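Local coordinates for protein 2-hydroxyhepta-2,4-diene-1,7-dioate isomerase (Mycobacterium abscessus, PDB 3RR6) that is of unknown function but belongs to the fumarylacetoacetate hydrolase family and may act as a metal-dependent isomerase or acetylpyruvate hydrolase, at residues P105-P110 / H168-P173; N140-T145 / P176-D181; A185-R190 / S201-L206; E192-V197 / D242-S247. One frame throughout, in Å; residues are numbered along the deposited sequence. Where two conformers were deposited one is given.

Contact 1. Residues P105-P110 / H168-P173; sequences PIQLPP and HDTFCP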
# COMPACT_ATOMS: atom_id res chain seq x y z
N PRO A 105 10.01 11.33 -5.00
CA PRO A 105 10.74 10.39 -5.83
C PRO A 105 11.14 9.09 -5.12
O PRO A 105 11.55 9.11 -3.96
CB PRO A 105 11.99 11.17 -6.27
CG PRO A 105 12.13 12.27 -5.31
CD PRO A 105 10.77 12.57 -4.76
N ILE A 106 10.98 7.99 -5.83
CA ILE A 106 11.66 6.75 -5.50
C ILE A 106 13.12 6.95 -5.86
O ILE A 106 13.46 7.22 -7.02
CB ILE A 106 11.05 5.56 -6.28
CG1 ILE A 106 9.58 5.35 -5.90
CG2 ILE A 106 11.86 4.29 -6.04
CD1 ILE A 106 8.83 4.56 -6.93
N GLN A 107 13.99 6.85 -4.86
CA GLN A 107 15.43 7.09 -5.04
C GLN A 107 16.16 5.77 -5.23
O GLN A 107 16.26 4.96 -4.30
CB GLN A 107 16.01 7.83 -3.83
CG GLN A 107 15.49 9.25 -3.64
CD GLN A 107 16.04 10.24 -4.65
OE1 GLN A 107 16.92 9.91 -5.45
NE2 GLN A 107 15.52 11.45 -4.61
N LEU A 108 16.67 5.54 -6.44
CA LEU A 108 17.36 4.30 -6.72
C LEU A 108 18.75 4.32 -6.07
O LEU A 108 19.54 5.23 -6.35
CB LEU A 108 17.47 4.07 -8.23
CG LEU A 108 16.15 4.04 -9.00
CD1 LEU A 108 16.42 3.69 -10.46
CD2 LEU A 108 15.15 3.05 -8.37
N PRO A 109 19.03 3.34 -5.20
CA PRO A 109 20.30 3.29 -4.48
C PRO A 109 21.50 3.08 -5.39
O PRO A 109 21.39 2.32 -6.34
CB PRO A 109 20.13 2.06 -3.57
CG PRO A 109 18.74 1.83 -3.49
CD PRO A 109 18.14 2.26 -4.77
N PRO A 110 22.64 3.71 -5.08
CA PRO A 110 23.82 3.45 -5.91
C PRO A 110 24.27 1.99 -5.90
O PRO A 110 24.92 1.56 -6.85
CB PRO A 110 24.91 4.36 -5.30
CG PRO A 110 24.37 4.91 -4.08
CD PRO A 110 22.90 4.66 -3.99
N HIS A 168 15.11 -0.39 1.35
CA HIS A 168 15.75 0.90 1.10
C HIS A 168 14.78 2.05 1.36
O HIS A 168 13.57 1.93 1.11
CB HIS A 168 16.27 0.97 -0.33
CG HIS A 168 17.33 -0.04 -0.64
ND1 HIS A 168 18.66 0.15 -0.32
CD2 HIS A 168 17.26 -1.25 -1.25
CE1 HIS A 168 19.35 -0.91 -0.71
NE2 HIS A 168 18.53 -1.77 -1.28
N ASP A 169 15.28 3.16 1.88
CA ASP A 169 14.45 4.35 2.00
C ASP A 169 13.79 4.63 0.64
O ASP A 169 14.42 4.47 -0.41
CB ASP A 169 15.28 5.57 2.44
CG ASP A 169 15.68 5.56 3.91
OD1 ASP A 169 15.43 4.60 4.67
OD2 ASP A 169 16.28 6.59 4.32
N THR A 170 12.52 5.04 0.69
CA THR A 170 11.66 5.35 -0.47
C THR A 170 11.08 4.14 -1.21
O THR A 170 10.30 4.33 -2.15
CB THR A 170 12.31 6.32 -1.52
OG1 THR A 170 13.19 5.61 -2.41
CG2 THR A 170 13.02 7.47 -0.85
N PHE A 171 11.39 2.92 -0.78
CA PHE A 171 10.88 1.73 -1.48
C PHE A 171 9.45 1.29 -1.08
O PHE A 171 9.01 0.23 -1.50
CB PHE A 171 11.86 0.56 -1.36
CG PHE A 171 13.00 0.60 -2.35
CD1 PHE A 171 13.45 1.79 -2.94
CD2 PHE A 171 13.63 -0.58 -2.71
CE1 PHE A 171 14.49 1.78 -3.85
CE2 PHE A 171 14.67 -0.59 -3.62
CZ PHE A 171 15.11 0.59 -4.18
N CYS A 172 8.73 2.12 -0.32
CA CYS A 172 7.30 1.86 -0.06
C CYS A 172 6.41 3.08 -0.29
O CYS A 172 5.83 3.63 0.65
CB CYS A 172 7.09 1.31 1.35
SG CYS A 172 5.49 0.46 1.51
N PRO A 173 6.25 3.49 -1.57
CA PRO A 173 5.17 4.43 -1.85
C PRO A 173 3.84 3.94 -1.29
O PRO A 173 3.50 2.76 -1.43
CB PRO A 173 5.13 4.47 -3.38
CG PRO A 173 6.54 4.13 -3.79
CD PRO A 173 7.04 3.17 -2.77
O HOH W 1 16.91 4.74 -1.62

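Contact 2. Residues N140-T145 / P176-D181; sequences NILGYT and PWIVTD. With EDO (1,2-ethanediol), chain G.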
# COMPACT_ATOMS: atom_id res chain seq x y z
N ASN A 140 -11.32 -5.11 12.19
CA ASN A 140 -9.99 -4.65 12.60
C ASN A 140 -9.27 -3.83 11.54
O ASN A 140 -8.13 -3.41 11.76
CB ASN A 140 -9.12 -5.85 12.98
CG ASN A 140 -9.58 -6.51 14.26
OD1 ASN A 140 -9.40 -5.97 15.34
ND2 ASN A 140 -10.25 -7.67 14.13
N ILE A 141 -9.93 -3.61 10.41
CA ILE A 141 -9.36 -2.88 9.28
C ILE A 141 -9.94 -1.47 9.20
O ILE A 141 -11.17 -1.29 9.14
CB ILE A 141 -9.59 -3.65 7.96
CG1 ILE A 141 -8.74 -4.94 7.96
CG2 ILE A 141 -9.28 -2.76 6.74
CD1 ILE A 141 -9.09 -5.92 6.82
N LEU A 142 -9.07 -0.47 9.23
CA LEU A 142 -9.48 0.92 9.00
C LEU A 142 -10.00 1.12 7.58
O LEU A 142 -11.10 1.66 7.37
CB LEU A 142 -8.30 1.86 9.27
CG LEU A 142 -8.54 3.34 8.97
CD1 LEU A 142 -9.64 3.89 9.87
CD2 LEU A 142 -7.25 4.15 9.14
N GLY A 143 -9.21 0.68 6.61
CA GLY A 143 -9.57 0.80 5.21
C GLY A 143 -8.42 0.39 4.32
O GLY A 143 -7.49 -0.30 4.77
N TYR A 144 -8.48 0.82 3.07
CA TYR A 144 -7.56 0.34 2.03
C TYR A 144 -6.92 1.51 1.32
O TYR A 144 -7.54 2.55 1.12
CB TYR A 144 -8.30 -0.54 1.01
CG TYR A 144 -8.94 -1.72 1.67
CD1 TYR A 144 -8.22 -2.88 1.92
CD2 TYR A 144 -10.24 -1.64 2.14
CE1 TYR A 144 -8.79 -3.94 2.57
CE2 TYR A 144 -10.82 -2.71 2.82
CZ TYR A 144 -10.09 -3.85 3.03
OH TYR A 144 -10.66 -4.91 3.71
N THR A 145 -5.66 1.32 0.97
CA THR A 145 -4.93 2.30 0.16
C THR A 145 -4.11 1.56 -0.89
O THR A 145 -4.32 0.36 -1.12
CB THR A 145 -4.11 3.29 1.06
OG1 THR A 145 -3.68 4.42 0.28
CG2 THR A 145 -2.90 2.63 1.72
N PRO A 176 -3.05 7.31 -2.40
CA PRO A 176 -3.04 8.72 -1.96
C PRO A 176 -3.83 8.99 -0.68
O PRO A 176 -3.67 10.05 -0.06
CB PRO A 176 -3.70 9.45 -3.13
CG PRO A 176 -4.63 8.44 -3.68
CD PRO A 176 -3.92 7.13 -3.57
N TRP A 177 -4.68 8.05 -0.31
CA TRP A 177 -5.56 8.16 0.85
C TRP A 177 -6.12 6.79 1.16
O TRP A 177 -5.99 5.86 0.35
CB TRP A 177 -6.71 9.16 0.60
CG TRP A 177 -7.34 9.05 -0.75
CD1 TRP A 177 -8.03 7.98 -1.25
CD2 TRP A 177 -7.35 10.05 -1.77
NE1 TRP A 177 -8.45 8.25 -2.54
CE2 TRP A 177 -8.05 9.52 -2.87
CE3 TRP A 177 -6.82 11.34 -1.86
CZ2 TRP A 177 -8.24 10.23 -4.06
CZ3 TRP A 177 -7.03 12.07 -3.05
CH2 TRP A 177 -7.72 11.50 -4.13
N ILE A 178 -6.77 6.68 2.31
CA ILE A 178 -7.33 5.42 2.79
C ILE A 178 -8.85 5.48 2.65
O ILE A 178 -9.47 6.38 3.21
CB ILE A 178 -6.95 5.20 4.26
CG1 ILE A 178 -5.44 5.03 4.39
CG2 ILE A 178 -7.67 3.98 4.85
CD1 ILE A 178 -4.90 5.28 5.79
N VAL A 179 -9.43 4.53 1.93
CA VAL A 179 -10.89 4.48 1.73
C VAL A 179 -11.48 3.52 2.74
O VAL A 179 -11.10 2.35 2.79
CB VAL A 179 -11.25 4.05 0.30
CG1 VAL A 179 -12.77 4.07 0.10
CG2 VAL A 179 -10.57 4.97 -0.70
N THR A 180 -12.41 4.01 3.57
CA THR A 180 -12.90 3.22 4.69
C THR A 180 -14.16 2.41 4.42
O THR A 180 -14.49 1.55 5.24
CB THR A 180 -13.21 4.11 5.90
OG1 THR A 180 -14.29 4.99 5.55
CG2 THR A 180 -11.98 4.88 6.32
N ASP A 181 -14.86 2.67 3.32
CA ASP A 181 -16.13 1.97 3.05
C ASP A 181 -16.07 1.05 1.82
O ASP A 181 -17.09 0.77 1.18
CB ASP A 181 -17.29 2.98 2.95
CG ASP A 181 -17.07 4.07 1.89
OD1 ASP A 181 -15.92 4.29 1.44
OD2 ASP A 181 -18.07 4.72 1.52
C1 EDO G . -13.04 -0.20 11.05
O1 EDO G . -13.57 -1.40 10.44
C2 EDO G . -12.51 -0.43 12.46
O2 EDO G . -11.13 -0.85 12.48
O HOH W 2 -12.81 -0.56 6.18

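Contact 3. Residues A185-R190 / S201-L206; sequences ADLEIR and SRTSLL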
# COMPACT_ATOMS: atom_id res chain seq x y z
N ALA A 185 -13.10 -7.11 -2.54
CA ALA A 185 -13.28 -8.44 -3.15
C ALA A 185 -13.00 -8.50 -4.65
O ALA A 185 -12.55 -9.54 -5.14
CB ALA A 185 -14.69 -8.96 -2.85
N ASP A 186 -13.27 -7.43 -5.39
CA ASP A 186 -13.14 -7.45 -6.86
C ASP A 186 -12.85 -6.08 -7.47
O ASP A 186 -13.68 -5.51 -8.19
CB ASP A 186 -14.40 -8.06 -7.49
CG ASP A 186 -14.25 -8.29 -8.99
OD1 ASP A 186 -13.11 -8.46 -9.46
OD2 ASP A 186 -15.29 -8.29 -9.69
N LEU A 187 -11.66 -5.57 -7.21
CA LEU A 187 -11.23 -4.26 -7.71
C LEU A 187 -10.14 -4.40 -8.75
O LEU A 187 -9.24 -5.20 -8.57
CB LEU A 187 -10.66 -3.45 -6.54
CG LEU A 187 -11.58 -3.20 -5.35
CD1 LEU A 187 -10.83 -2.49 -4.22
CD2 LEU A 187 -12.83 -2.44 -5.77
N GLU A 188 -10.20 -3.61 -9.83
CA GLU A 188 -9.08 -3.57 -10.78
C GLU A 188 -7.86 -2.91 -10.15
O GLU A 188 -7.98 -1.89 -9.45
CB GLU A 188 -9.43 -2.82 -12.07
CG GLU A 188 -8.31 -2.97 -13.12
CD GLU A 188 -8.48 -2.10 -14.36
OE1 GLU A 188 -9.00 -2.62 -15.36
OE2 GLU A 188 -8.05 -0.92 -14.34
N ILE A 189 -6.70 -3.48 -10.42
CA ILE A 189 -5.42 -2.90 -10.03
C ILE A 189 -4.55 -2.84 -11.28
O ILE A 189 -4.48 -3.81 -12.04
CB ILE A 189 -4.73 -3.72 -8.89
CG1 ILE A 189 -3.36 -3.14 -8.56
CG2 ILE A 189 -4.63 -5.21 -9.23
CD1 ILE A 189 -2.80 -3.66 -7.25
N ARG A 190 -3.91 -1.69 -11.52
CA ARG A 190 -3.04 -1.59 -12.68
C ARG A 190 -1.82 -0.72 -12.40
O ARG A 190 -1.89 0.23 -11.61
CB ARG A 190 -3.82 -1.11 -13.91
CG ARG A 190 -3.89 0.36 -14.11
CD ARG A 190 -4.40 0.70 -15.52
NE ARG A 190 -4.55 2.14 -15.62
CZ ARG A 190 -5.60 2.82 -15.19
NH1 ARG A 190 -6.65 2.22 -14.64
NH2 ARG A 190 -5.61 4.14 -15.33
N SER A 201 -4.67 -6.48 -13.20
CA SER A 201 -5.39 -7.64 -12.71
C SER A 201 -6.58 -7.18 -11.88
O SER A 201 -6.94 -6.00 -11.93
CB SER A 201 -4.46 -8.53 -11.90
OG SER A 201 -5.08 -9.79 -11.64
N ARG A 202 -7.20 -8.10 -11.16
CA ARG A 202 -8.29 -7.76 -10.27
C ARG A 202 -8.06 -8.47 -8.93
O ARG A 202 -7.52 -9.57 -8.89
CB ARG A 202 -9.64 -8.18 -10.86
CG ARG A 202 -9.96 -7.56 -12.23
CD ARG A 202 -11.41 -7.81 -12.64
NE ARG A 202 -12.32 -7.05 -11.79
CZ ARG A 202 -12.60 -5.75 -11.94
NH1 ARG A 202 -12.07 -5.05 -12.94
NH2 ARG A 202 -13.42 -5.16 -11.09
N THR A 203 -8.48 -7.83 -7.85
CA THR A 203 -8.25 -8.40 -6.52
C THR A 203 -9.09 -9.65 -6.24
O THR A 203 -8.89 -10.33 -5.25
CB THR A 203 -8.49 -7.35 -5.40
OG1 THR A 203 -9.85 -6.92 -5.44
CG2 THR A 203 -7.56 -6.14 -5.56
N SER A 204 -10.04 -9.95 -7.13
CA SER A 204 -10.75 -11.23 -7.10
C SER A 204 -9.85 -12.42 -7.44
O SER A 204 -10.24 -13.58 -7.22
CB SER A 204 -11.96 -11.20 -8.04
OG SER A 204 -11.62 -10.66 -9.31
N LEU A 205 -8.65 -12.15 -7.96
CA LEU A 205 -7.65 -13.18 -8.20
C LEU A 205 -6.63 -13.34 -7.05
O LEU A 205 -5.66 -14.08 -7.19
CB LEU A 205 -6.94 -12.93 -9.55
CG LEU A 205 -7.89 -12.94 -10.75
CD1 LEU A 205 -7.12 -12.72 -12.05
CD2 LEU A 205 -8.69 -14.24 -10.81
N LEU A 206 -6.84 -12.68 -5.91
CA LEU A 206 -5.98 -12.94 -4.74
C LEU A 206 -6.11 -14.40 -4.30
O LEU A 206 -7.24 -14.90 -4.12
CB LEU A 206 -6.34 -12.01 -3.57
CG LEU A 206 -5.96 -10.54 -3.70
CD1 LEU A 206 -6.57 -9.74 -2.55
CD2 LEU A 206 -4.46 -10.35 -3.71
O HOH W 3 -10.15 -5.68 -15.16

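Contact 4. Residues E192-V197 / D242-S247; sequences EVNGQV and DGDTVS. With PEG (di(hydroxyethyl)ether), chain F.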
# COMPACT_ATOMS: atom_id res chain seq x y z
N GLU A 192 1.32 1.50 -14.29
CA GLU A 192 1.82 2.12 -15.52
C GLU A 192 3.20 2.70 -15.30
O GLU A 192 3.50 3.25 -14.24
CB GLU A 192 0.86 3.23 -16.00
CG GLU A 192 -0.53 2.76 -16.36
CD GLU A 192 -1.43 3.88 -16.87
OE1 GLU A 192 -0.96 5.03 -17.02
OE2 GLU A 192 -2.62 3.59 -17.14
N VAL A 193 4.06 2.58 -16.31
CA VAL A 193 5.36 3.25 -16.32
C VAL A 193 5.37 4.13 -17.56
O VAL A 193 5.23 3.64 -18.69
CB VAL A 193 6.52 2.25 -16.35
CG1 VAL A 193 7.87 2.97 -16.50
CG2 VAL A 193 6.51 1.38 -15.10
N ASN A 194 5.50 5.43 -17.35
CA ASN A 194 5.46 6.42 -18.44
C ASN A 194 4.23 6.24 -19.34
O ASN A 194 4.31 6.36 -20.56
CB ASN A 194 6.76 6.34 -19.25
CG ASN A 194 7.98 6.49 -18.39
OD1 ASN A 194 7.96 7.21 -17.39
ND2 ASN A 194 9.06 5.81 -18.77
N GLY A 195 3.10 5.93 -18.70
CA GLY A 195 1.82 5.77 -19.38
C GLY A 195 1.59 4.43 -20.07
O GLY A 195 0.55 4.25 -20.70
N GLN A 196 2.56 3.52 -19.97
CA GLN A 196 2.47 2.20 -20.59
C GLN A 196 2.03 1.20 -19.50
O GLN A 196 2.62 1.17 -18.43
CB GLN A 196 3.83 1.81 -21.15
CG GLN A 196 4.37 2.76 -22.24
CD GLN A 196 5.84 2.55 -22.55
OE1 GLN A 196 6.46 1.59 -22.08
NE2 GLN A 196 6.42 3.47 -23.33
N VAL A 197 0.99 0.41 -19.78
CA VAL A 197 0.46 -0.52 -18.77
C VAL A 197 1.35 -1.76 -18.66
O VAL A 197 1.50 -2.53 -19.63
CB VAL A 197 -1.00 -0.92 -19.07
CG1 VAL A 197 -1.50 -1.93 -18.02
CG2 VAL A 197 -1.92 0.32 -19.11
N ASP A 242 15.94 5.64 -13.80
CA ASP A 242 16.03 7.08 -13.67
C ASP A 242 15.22 7.78 -14.76
O ASP A 242 15.37 7.48 -15.96
CB ASP A 242 17.50 7.51 -13.76
CG ASP A 242 17.69 9.00 -13.56
OD1 ASP A 242 17.24 9.54 -12.55
OD2 ASP A 242 18.31 9.64 -14.45
N GLY A 243 14.37 8.71 -14.34
CA GLY A 243 13.55 9.48 -15.25
C GLY A 243 12.15 8.94 -15.46
O GLY A 243 11.31 9.63 -16.05
N ASP A 244 11.88 7.72 -15.01
CA ASP A 244 10.54 7.13 -15.16
C ASP A 244 9.55 7.77 -14.20
O ASP A 244 9.94 8.37 -13.20
CB ASP A 244 10.54 5.63 -14.85
CG ASP A 244 11.15 4.78 -15.95
OD1 ASP A 244 11.42 5.27 -17.07
OD2 ASP A 244 11.34 3.57 -15.68
N THR A 245 8.26 7.66 -14.53
CA THR A 245 7.18 7.86 -13.56
C THR A 245 6.40 6.56 -13.50
O THR A 245 6.04 6.02 -14.54
CB THR A 245 6.25 9.03 -13.94
OG1 THR A 245 6.99 10.25 -13.86
CG2 THR A 245 5.06 9.11 -12.99
N VAL A 246 6.17 6.07 -12.29
CA VAL A 246 5.43 4.83 -12.09
C VAL A 246 4.18 5.13 -11.28
O VAL A 246 4.25 5.80 -10.24
CB VAL A 246 6.29 3.71 -11.45
CG1 VAL A 246 6.91 4.17 -10.13
CG2 VAL A 246 5.49 2.42 -11.26
N SER A 247 3.04 4.65 -11.77
CA SER A 247 1.79 4.86 -11.07
C SER A 247 1.05 3.55 -10.90
O SER A 247 1.16 2.63 -11.72
CB SER A 247 0.91 5.86 -11.81
OG SER A 247 0.40 5.32 -13.01
C1 PEG F . 8.81 10.41 -16.44
O1 PEG F . 7.55 10.21 -17.09
C2 PEG F . 8.86 11.61 -15.49
O2 PEG F . 9.41 11.24 -14.20
C3 PEG F . 10.52 12.00 -13.72
C4 PEG F . 11.39 11.04 -12.90
O4 PEG F . 12.56 11.65 -12.37
O HOH W 4 0.44 7.14 -15.18
O HOH W 5 2.92 6.34 -15.49

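Contact 1. Residues P105-P110 / H168-P173
Pro-109 lays CG over one face of the His-168 imidazole, 3.7 Å from the ring centroid and 18° off its normal, which is the geometry of a CH-pi contact. Its CD meets Phe-171 instead: the two side chains approach from opposite directions, and CD lies 3.5 Å from CZ. The phenyl ring also carries His-168 CB over the centre of one face, while Gln-107 O sits at its edge, 3.7 Å from CE1. Farther along, Ile-106 and Pro-173 cross at about a right angle, with CG1 3.9 Å from CG.

The polar join is the hydroxyl of Thr-170. A chi1 of 82° sets OG1 between the backbone N and the carbonyl carbon, where it accepts from Gln-107 N (2.9 Å to OG1, 162° at the hydrogen). It also donates to Asp-169 O at 2.6 Å, in the carbonyl plane and on a lone pair. A water donates to both Gln-107 O and Asp-169 O.

Thus a side chain from the type II turn His-168 to Phe-171, and not strand pairing, ties this turn to strand 106-107. With its proton committed to Asp-169, the hydroxyl presents its oxygen to Gln-107 as an acceptor, beside apolar packing by the two prolines.

Contact 2. Residues N140-T145 / P176-D181
Gly-143 and Thr-180 bring their CA atoms to 4.1 Å beside a classic beta bulge, formed with the neighbouring strand 115-125, where Leu-142 and Gly-143 both face Val-124. Lacking a side chain, Gly-143 lets Val-179 O approach its CA to 3.3 Å in a CA-H...O contact, and Ile-178 CG2 packs 3.7 Å from the carbonyl C of Gly-143.

Regular pairing across this contact is confined to one antiparallel hydrogen-bonded pair. Tyr-144 N donates to Val-179 O (3.0 Å), and Val-179 N returns a bond to Tyr-144 O (2.9 Å). The N-to-C directions of segments 141-145 and 177-179 differ by 121°, well short of antiparallel, which fits so brief a pairing.

Past this pair a side chain takes over. Thr-145 has OG1 anti to its backbone N (chi1 -166°), which carries the hydroxyl to Trp-177 O at 2.7 Å. The bond is short, but the hydroxyl comes from above the carbonyl, 59° out of its plane. At the other end, Thr-180 CG2 lies 3.5 Å from Leu-142 O, while its OG1 is bonded to Met-5 N. Leu-142 CD2 reaches Ile-178 CD1 at 4.2 Å, an apolar closure beside the bulge.

The pair Tyr-144 and Val-179 shares one face of the sheet, and on the side of Tyr-144 helix 210-220 packs through Val-210. Strand 115-125 flanks strand 141-152 through Val-124 and Ala-122. Strand 6-12 pairs with strand 172-179, where Leu-7 meets Leu-142 and Thr-180.

Contact 3. Residues A185-R190 / S201-L206
Arg-202 folds its side chain across the backbone from Asp-186 to Glu-188. Its CB starts 3.8 Å from Leu-187 O. A bend at chi3 (70°) then turns the chain, with CD 3.7 Å from Asp-186 OD1. NE donates to that same OD1 at 2.8 Å with 163° at the hydrogen, forming a salt bridge that lies in the guanidinium plane but meets the carboxylate from above its own. The two planes stand 77° apart, so this is not the flat fork of two nitrogens on two carboxylate oxygens. Beyond NE, one face of the guanidinium lies over Glu-188 N and Leu-187 C. NH1 packs 3.6 Å from Glu-188 CB and donates to a water that bridges to Glu-188 OE1, whose direct partner is Arg-200 in a salt bridge. Arg-202 NH2 donates to Asp-186 O at 2.9 Å. The same NH2 forms a salt bridge with Glu-251. Side-on, the arginine thus holds one side-chain and one backbone oxygen of the same residue.

Asp-186 OD1 has a second donor: Ser-204 OG reaches it at 2.7 Å from the opposite face of the carboxylate. Two donors on one oxygen would probably stabilise the charged aspartate. Next to them, Leu-187 N donates to Thr-203 OG1 at 2.9 Å, and that hydroxyl is also bonded to Pro-184 O.

The reciprocal backbone bonds between Ile-189 and Ser-201, and the one from Thr-203 N to Leu-187 O, flank the non-hydrogen-bonded pair Glu-188 and Arg-202. This is the open end of an antiparallel beta hairpin, strands 188-193 and 196-202, where the second strand runs into a 3-10 turn at Thr-203.

Contact 4. Residues E192-V197 / D242-S247
Asn-194 OD1 is gripped by Thr-245 N, at 2.9 Å and 166° at the hydrogen. O1 of a bound diethylene glycol also donates to OD1, though this molecule sits too close to the protein to be placed with confidence. The other end of the amide is held too: ND2 donates to Asp-244 OD1 at 3.0 Å. That bond lies near the amide plane but rises 62° above the carboxylate, the two planes being 75° apart. With one end accepting and the other donating, the rotation of the amide is fixed. Asp-244 OD2 takes a separate bond from Val-241 N.

Asn-194 N donates to Thr-245 O at 2.9 Å, so OD1 supplies the return bond that a backbone carbonyl would give in a regular hydrogen-bonded pair. The true pairs follow. Val-193 CG2 lies 4.1 Å from Val-246 CG2 in a non-hydrogen-bonded pair. Glu-192 N then bonds Ser-247 O at 2.8 Å, with its reciprocal. A water spans Glu-192 OE1 and Ser-247 OG, while Glu-192 OE2 forms a salt bridge with Arg-190.

Asn-194 is the second residue of the type I' turn Val-193 to Gln-196 joining strands 188-193 and 196-202. Strand 245-250 lies between strands 188-193 and 254-261, and both valines pack against His-117 of strand 115-125.

Overall arrangement
All four contacts lie in the fumarylacetoacetate hydrolase family region. Contacts 1 and 2 use opposite ends of strand 172-179, their centres 24 Å apart on opposite sides of the chain's centre, and their segments alternate along the sequence. Contacts 3 and 4 follow, also interleaved, on the five-stranded sheet ordered 106-107, 254-261, 245-250, 188-193, 196-202. The centres of contacts 3 and 4 are 20 Å apart. Contact 1 touches contact 4, Ile-106 CD1 lying 3.7 Å from Val-246 CG1. Contact 1 thus joins the end of strand 172-179 to the five-stranded sheet, contact 2 pairs strand 172-179 with strand 141-152, and contacts 3 and 4 hold strand 188-193 to its two neighbours.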